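Local coordinates for protein probable glucarate dehydratase (Mycobacterium smegmatis str. MC2 155, PDB 3VDG) that probably dehydrates glucarate or a related acid sugar, as a metal-dependent member of the enolase superfamily, at residues A77-V80 against H81-L85; A412-E415 against Q416-C420. All blocks are in the same frame, centred on the assembly; numbering follows the deposited sequence.

Contact 1. Residues A77-V80 against H81-L85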
loop_
_atom_site.group_PDB
_atom_site.type_symbol
_atom_site.label_atom_id
_atom_site.label_comp_id
_atom_site.label_asym_id
_atom_site.label_seq_id
_atom_site.Cartn_x
_atom_site.Cartn_y
_atom_site.Cartn_z
ATOM N N ALA A 77 19.005 18.741 4.921
ATOM C CA ALA A 77 19.517 19.954 4.270
ATOM C C ALA A 77 20.966 19.883 3.809
ATOM O O ALA A 77 21.588 20.922 3.589
ATOM C CB ALA A 77 19.330 21.164 5.169
ATOM N N ASP A 78 21.511 18.684 3.648
ATOM C CA ASP A 78 22.854 18.585 3.061
ATOM C C ASP A 78 22.915 19.292 1.704
ATOM O O ASP A 78 21.928 19.348 0.987
ATOM C CB ASP A 78 23.291 17.125 2.908
ATOM C CG ASP A 78 23.620 16.455 4.251
ATOM O OD1 ASP A 78 23.318 17.019 5.334
ATOM O OD2 ASP A 78 24.187 15.338 4.218
ATOM N N THR A 79 24.089 19.811 1.347
ATOM C CA THR A 79 24.303 20.507 0.070
ATOM C C THR A 79 23.713 19.818 -1.167
ATOM O O THR A 79 22.942 20.411 -1.928
ATOM C CB THR A 79 25.815 20.720 -0.164
ATOM O OG1 THR A 79 26.337 21.507 0.914
ATOM C CG2 THR A 79 26.069 21.430 -1.487
ATOM N N VAL A 80 24.095 18.571 -1.383
ATOM C CA VAL A 80 23.663 17.858 -2.587
ATOM C C VAL A 80 22.138 17.621 -2.562
ATOM O O VAL A 80 21.479 17.648 -3.596
ATOM C CB VAL A 80 24.441 16.537 -2.741
ATOM C CG1 VAL A 80 24.269 15.673 -1.497
ATOM C CG2 VAL A 80 23.984 15.778 -3.977
ATOM N N HIS A 81 21.574 17.407 -1.374
ATOM C CA HIS A 81 20.122 17.239 -1.246
ATOM C C HIS A 81 19.386 18.513 -1.610
ATOM O O HIS A 81 18.368 18.470 -2.283
ATOM C CB HIS A 81 19.759 16.790 0.181
ATOM C CG HIS A 81 18.342 16.251 0.325
ATOM N ND1 HIS A 81 17.886 15.206 -0.388
ATOM C CD2 HIS A 81 17.299 16.626 1.185
ATOM C CE1 HIS A 81 16.603 14.932 -0.027
ATOM N NE2 HIS A 81 16.246 15.810 0.931
ATOM N N LEU A 82 19.881 19.665 -1.166
ATOM C CA LEU A 82 19.266 20.950 -1.546
ATOM C C LEU A 82 19.216 21.164 -3.063
ATOM O O LEU A 82 18.222 21.684 -3.606
ATOM C CB LEU A 82 19.999 22.126 -0.891
ATOM C CG LEU A 82 19.898 22.227 0.627
ATOM C CD1 LEU A 82 20.653 23.461 1.097
ATOM C CD2 LEU A 82 18.441 22.295 1.072
ATOM N N GLU A 83 20.291 20.793 -3.742
ATOM C CA GLU A 83 20.339 20.845 -5.208
ATOM C C GLU A 83 19.316 19.906 -5.820
ATOM O O GLU A 83 18.656 20.250 -6.803
ATOM C CB GLU A 83 21.722 20.433 -5.724
ATOM C CG GLU A 83 22.844 21.356 -5.281
ATOM C CD GLU A 83 24.222 20.842 -5.668
ATOM O OE1 GLU A 83 24.318 19.740 -6.254
ATOM O OE2 GLU A 83 25.214 21.545 -5.382
ATOM N N ARG A 84 19.206 18.698 -5.277
ATOM C CA ARG A 84 18.199 17.764 -5.789
ATOM C C ARG A 84 16.786 18.288 -5.559
ATOM O O ARG A 84 15.916 18.135 -6.420
ATOM C CB ARG A 84 18.353 16.376 -5.153
ATOM C CG ARG A 84 19.552 15.617 -5.729
ATOM C CD ARG A 84 19.952 14.464 -4.821
ATOM N NE ARG A 84 21.111 13.742 -5.350
ATOM C CZ ARG A 84 21.833 12.868 -4.654
ATOM N NH1 ARG A 84 21.523 12.587 -3.393
ATOM N NH2 ARG A 84 22.863 12.263 -5.224
ATOM N N LEU A 85 16.555 18.884 -4.395
ATOM C CA LEU A 85 15.233 19.416 -4.092
ATOM C C LEU A 85 14.883 20.517 -5.105
ATOM O O LEU A 85 13.740 20.616 -5.540
ATOM C CB LEU A 85 15.170 19.968 -2.675
ATOM C CG LEU A 85 15.278 18.947 -1.542
ATOM C CD1 LEU A 85 15.373 19.671 -0.206
ATOM C CD2 LEU A 85 14.093 17.994 -1.575
#
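R84 runs back along the first helical turn to lie beside V80. Its CB, CG and CD pass over the carbonyl oxygen of V80, CG coming nearest at 3.5 Å from V80 O. NE follows, 3.8 Å from V80 CG2, and beyond it the guanidinium spreads flat under that methyl: CG2 of V80 sits over the centre of one face, 3.7 Å from R84 CZ. With CG1 of V80 between the backbone N and the carbonyl carbon (chi1 57°), CG2 is left anti to N and faces the arginine, whose chain is extended from CG to NE. A salt bridge from NH2 to D118 fixes the far end of the guanidinium. On another side of the turn, CG of L82 rests 3.7 Å from A77 O. Backbone bonds close the turn, L82 N to D78 O at 3.0 Å and R84 N to V80 O at 3.0 Å. D78 takes the N-cap position, but its carboxylate makes no capping bond and turns from the helix to the backbone N of G121 and of R425; D424 OD1 receives T79 N instead. This is the opening turn of helix 79-92, which follows the three-stranded antiparallel sheet in the enolase-type N-terminal domain.

Contact 2. Residues A412-E415 against Q416-C420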
loop_
_atom_site.group_PDB
_atom_site.type_symbol
_atom_site.label_atom_id
_atom_site.label_comp_id
_atom_site.label_asym_id
_atom_site.label_seq_id
_atom_site.Cartn_x
_atom_site.Cartn_y
_atom_site.Cartn_z
ATOM N N ALA A 412 14.228 33.336 11.313
ATOM C CA ALA A 412 15.245 33.276 12.361
ATOM C C ALA A 412 16.089 32.016 12.247
ATOM O O ALA A 412 17.315 32.072 12.363
ATOM C CB ALA A 412 14.608 33.359 13.737
ATOM N N LEU A 413 15.449 30.867 12.020
ATOM C CA LEU A 413 16.229 29.626 11.882
ATOM C C LEU A 413 16.971 29.554 10.557
ATOM O O LEU A 413 17.973 28.853 10.442
ATOM C CB LEU A 413 15.368 28.372 12.099
ATOM C CG LEU A 413 14.697 28.247 13.467
ATOM C CD1 LEU A 413 13.973 26.906 13.534
ATOM C CD2 LEU A 413 15.684 28.373 14.617
ATOM N N HIS A 414 16.478 30.257 9.540
ATOM C CA HIS A 414 17.223 30.324 8.301
ATOM C C HIS A 414 18.462 31.172 8.496
ATOM O O HIS A 414 19.531 30.857 7.979
ATOM C CB HIS A 414 16.374 30.876 7.166
ATOM C CG HIS A 414 17.145 31.056 5.877
ATOM N ND1 HIS A 414 17.731 30.026 5.229
ATOM C CD2 HIS A 414 17.420 32.199 5.125
ATOM C CE1 HIS A 414 18.338 30.478 4.117
ATOM N NE2 HIS A 414 18.150 31.814 4.056
ATOM N N GLU A 415 18.320 32.258 9.252
ATOM C CA GLU A 415 19.451 33.156 9.517
ATOM C C GLU A 415 20.499 32.390 10.346
ATOM O O GLU A 415 21.693 32.479 10.094
ATOM C CB GLU A 415 18.963 34.422 10.244
ATOM C CG GLU A 415 20.063 35.341 10.774
ATOM C CD GLU A 415 20.944 35.963 9.692
ATOM O OE1 GLU A 415 20.530 36.018 8.512
ATOM O OE2 GLU A 415 22.064 36.413 10.029
ATOM N N GLN A 416 20.030 31.621 11.321
ATOM C CA GLN A 416 20.893 30.723 12.097
ATOM C C GLN A 416 21.670 29.737 11.211
ATOM O O GLN A 416 22.879 29.557 11.370
ATOM C CB GLN A 416 20.057 30.025 13.169
ATOM C CG GLN A 416 20.856 29.288 14.226
ATOM C CD GLN A 416 20.086 29.140 15.519
ATOM O OE1 GLN A 416 20.372 29.821 16.499
ATOM N NE2 GLN A 416 19.100 28.253 15.529
ATOM N N TYR A 417 20.998 29.126 10.243
ATOM C CA TYR A 417 21.686 28.284 9.272
ATOM C C TYR A 417 22.780 29.019 8.498
ATOM O O TYR A 417 23.877 28.491 8.321
ATOM C CB TYR A 417 20.678 27.667 8.302
ATOM C CG TYR A 417 21.255 27.064 7.044
ATOM C CD1 TYR A 417 21.635 25.722 6.996
ATOM C CD2 TYR A 417 21.394 27.831 5.887
ATOM C CE1 TYR A 417 22.147 25.172 5.834
ATOM C CE2 TYR A 417 21.909 27.293 4.731
ATOM C CZ TYR A 417 22.274 25.960 4.706
ATOM O OH TYR A 417 22.775 25.425 3.551
ATOM N N LEU A 418 22.481 30.219 8.006
ATOM C CA LEU A 418 23.478 30.971 7.243
ATOM C C LEU A 418 24.707 31.233 8.125
ATOM O O LEU A 418 25.835 31.027 7.700
ATOM C CB LEU A 418 22.894 32.291 6.710
ATOM C CG LEU A 418 21.845 32.136 5.601
ATOM C CD1 LEU A 418 21.213 33.474 5.226
ATOM C CD2 LEU A 418 22.452 31.456 4.376
ATOM N N ARG A 419 24.464 31.628 9.371
ATOM C CA ARG A 419 25.542 32.035 10.278
ATOM C C ARG A 419 26.332 30.883 10.889
ATOM O O ARG A 419 27.518 31.032 11.140
ATOM C CB ARG A 419 25.000 32.930 11.400
ATOM C CG ARG A 419 24.757 34.379 10.982
ATOM C CD ARG A 419 24.391 35.257 12.178
ATOM N NE ARG A 419 23.043 34.987 12.684
ATOM C CZ ARG A 419 22.760 34.154 13.686
ATOM N NH1 ARG A 419 23.730 33.498 14.313
ATOM N NH2 ARG A 419 21.498 33.977 14.063
ATOM N N CYS A 420 25.688 29.746 11.147
ATOM C CA CYS A 420 26.353 28.657 11.868
ATOM C C CYS A 420 27.442 28.008 11.015
ATOM O O CYS A 420 28.280 27.283 11.536
ATOM C CB CYS A 420 25.353 27.580 12.306
ATOM S SG CYS A 420 24.899 26.446 10.961
#
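Q416 N donates to A412 O at 2.9 Å, the first of a ladder of i to i+4 backbone bonds that continues through L418 N to H414 O and R419 N to E415 O, the last at 3.0 Å. Above the last rung E415 and R419 form a salt bridge, with OE2 of E415 3.2 Å from NE of R419. As a hydrogen bond it is weak, bent to 131° at the hydrogen, and the carboxylate and guanidinium planes stand 41° apart. E415 bends at chi2 (64°) and R419 at chi3, and the two cross at about a right angle. The arginine is poorly ordered, which fits a loose surface pair. This is the amphipathic helix 407-420, laid across the three-stranded sheet of the enolase-type N-terminal domain, with L413 and Y417 turned to strand 30-41. H414 ND1 bonds to P37 O of that strand, which pins the imidazole; over one face of the ring comes CG of L418 in a CH-pi contact, 4.3 Å from the ring centroid. L418 CD1 reaches 3.7 Å from H414 NE2. Alongside, CD2 of L413 lies 3.5 Å from Q416 NE2, an amide nitrogen that bonds to A39 O and E378 OE2.

Overall arrangement
Contacts 1 and 2 are short pieces of two helices far apart in sequence, their centres about 16 Å apart. They meet directly where CD1 of L82 packs 3.8 Å from OH of Y417, so the tyrosine reaches from helix 407-420 to the start of helix 79-92. Strands 30-41 and 55-65 serve both: P37 is touched by L82 and Y417, and L57 by A77 and Y417. The segment after helix 407-420 joins them too, since R423 makes a cation-pi contact with Y417 and touches T79. Neither contact includes a ligand of the sodium ion, which is bound by D244, E269 and N292 in the barrel domain.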